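Local coordinates for nonsense-mediated mRNA decay protein 2 (Saccharomyces cerevisiae, PDB 4LUN), which acts in nonsense-mediated decay, the pathway that destroys mRNAs with premature stop codons, and is represented here by its N-terminal MIF4G domain, at residues K42-K45 against K46-K50. Residues are numbered along the deposited sequence; the frame is centred on the assembly and turned at random.
Sequences KKLK and KGFVK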
loop_
_atom_site.group_PDB
_atom_site.type_symbol
_atom_site.label_atom_id
_atom_site.label_comp_id
_atom_site.label_asym_id
_atom_site.label_seq_id
_atom_site.Cartn_x
_atom_site.Cartn_y
_atom_site.Cartn_z
ATOM N N LYS A 42 -2.874 -20.940 -16.701
ATOM C CA LYS A 42 -4.200 -21.224 -16.163
ATOM C C LYS A 42 -4.183 -21.326 -14.646
ATOM O O LYS A 42 -5.118 -20.891 -13.975
ATOM C CB LYS A 42 -4.770 -22.514 -16.759
ATOM C CG LYS A 42 -5.504 -22.309 -18.065
ATOM C CD LYS A 42 -6.211 -23.584 -18.499
ATOM C CE LYS A 42 -5.377 -24.370 -19.494
ATOM N NZ LYS A 42 -5.969 -25.713 -19.770
ATOM N N LYS A 43 -3.121 -21.910 -14.106
ATOM C CA LYS A 43 -2.979 -22.014 -12.661
ATOM C C LYS A 43 -2.791 -20.626 -12.026
ATOM O O LYS A 43 -3.385 -20.325 -10.985
ATOM C CB LYS A 43 -1.827 -22.953 -12.301
ATOM C CG LYS A 43 -2.075 -23.770 -11.041
ATOM C CD LYS A 43 -0.952 -24.762 -10.794
ATOM C CE LYS A 43 -1.055 -25.963 -11.719
ATOM N NZ LYS A 43 0.284 -26.570 -11.968
ATOM N N LEU A 44 -1.985 -19.781 -12.667
ATOM C CA LEU A 44 -1.773 -18.406 -12.198
ATOM C C LEU A 44 -3.089 -17.637 -12.160
ATOM O O LEU A 44 -3.379 -16.918 -11.197
ATOM C CB LEU A 44 -0.789 -17.663 -13.111
ATOM C CG LEU A 44 0.709 -17.948 -13.014
ATOM C CD1 LEU A 44 1.468 -17.097 -14.029
ATOM C CD2 LEU A 44 1.227 -17.693 -11.605
ATOM N N LYS A 45 -3.877 -17.805 -13.219
ATOM C CA LYS A 45 -5.121 -17.076 -13.425
ATOM C C LYS A 45 -6.214 -17.422 -12.428
ATOM O O LYS A 45 -7.218 -16.715 -12.343
ATOM C CB LYS A 45 -5.645 -17.305 -14.843
ATOM C CG LYS A 45 -5.267 -16.217 -15.819
ATOM C CD LYS A 45 -5.738 -16.555 -17.219
ATOM C CE LYS A 45 -5.459 -15.405 -18.168
ATOM N NZ LYS A 45 -5.244 -15.871 -19.565
ATOM N N LYS A 46 -6.042 -18.503 -11.678
ATOM C CA LYS A 46 -7.036 -18.816 -10.664
ATOM C C LYS A 46 -6.832 -17.908 -9.450
ATOM O O LYS A 46 -7.687 -17.832 -8.566
ATOM C CB LYS A 46 -7.002 -20.294 -10.275
ATOM C CG LYS A 46 -6.172 -20.610 -9.052
ATOM C CD LYS A 46 -6.829 -21.727 -8.255
ATOM C CE LYS A 46 -6.144 -21.928 -6.915
ATOM N NZ LYS A 46 -7.101 -22.452 -5.898
ATOM N N GLY A 47 -5.697 -17.211 -9.422
ATOM C CA GLY A 47 -5.441 -16.211 -8.398
ATOM C C GLY A 47 -4.480 -16.670 -7.320
ATOM O O GLY A 47 -4.259 -17.869 -7.129
ATOM N N PHE A 48 -3.903 -15.705 -6.607
ATOM C CA PHE A 48 -2.969 -16.023 -5.541
ATOM C C PHE A 48 -3.744 -16.188 -4.237
ATOM O O PHE A 48 -4.065 -15.208 -3.560
ATOM C CB PHE A 48 -1.881 -14.943 -5.427
ATOM C CG PHE A 48 -1.061 -14.768 -6.687
ATOM C CD1 PHE A 48 -1.019 -15.765 -7.656
ATOM C CD2 PHE A 48 -0.335 -13.608 -6.904
ATOM C CE1 PHE A 48 -0.273 -15.606 -8.813
ATOM C CE2 PHE A 48 0.421 -13.444 -8.060
ATOM C CZ PHE A 48 0.452 -14.442 -9.015
ATOM N N VAL A 49 -4.076 -17.437 -3.917
ATOM C CA VAL A 49 -4.770 -17.761 -2.678
ATOM C C VAL A 49 -3.986 -18.829 -1.933
ATOM O O VAL A 49 -3.062 -19.428 -2.483
ATOM C CB VAL A 49 -6.206 -18.272 -2.927
ATOM C CG1 VAL A 49 -7.030 -17.232 -3.681
ATOM C CG2 VAL A 49 -6.179 -19.594 -3.675
ATOM N N LYS A 50 -4.364 -19.060 -0.681
ATOM C CA LYS A 50 -3.648 -19.981 0.192
ATOM C C LYS A 50 -3.567 -21.383 -0.400
ATOM O O LYS A 50 -4.561 -21.907 -0.906
ATOM C CB LYS A 50 -4.320 -20.028 1.566
ATOM C CG LYS A 50 -3.362 -20.302 2.709
ATOM C CD LYS A 50 -3.605 -21.656 3.339
ATOM C CE LYS A 50 -2.779 -21.817 4.606
ATOM N NZ LYS A 50 -3.145 -20.801 5.636
#
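The carbonyl oxygen of L44 accepts the amide of G47 (N to O 2.9 Å), closing a type I beta turn, L44 to G47, where the chain leaves helix 34-44 in the HEAT-repeat-like MIF4G domain. One residue back, the longer K46 N to K43 O bond, at 3.3 Å, is also an i to i+3 link; in both the amide sits above the carbonyl plane, not on a lone pair. G47 then breaks the helical path with a positive phi of 104°, a conformation in which a beta carbon would jam against the preceding carbonyl oxygen, so glycine suits this position.

L44 and F48 run alongside one another into the core, L44 against helices 52-60 and 69-81, F48 against helices 69-81 and 87-104. Their apolar side chains suit that buried place, whereas K45 and K46 remain at the exposed surface. K43 sends its amine to a salt bridge with D59 of helix 52-60, and the aliphatic start of K46 passes K43 O, with CG 3.4 Å away. A chi1 of -60° sets the F48 ring beside L44. The leucine meets the ring at its edge, where L44 CD2 lies 3.8 Å from F48 CE1, near the ring plane.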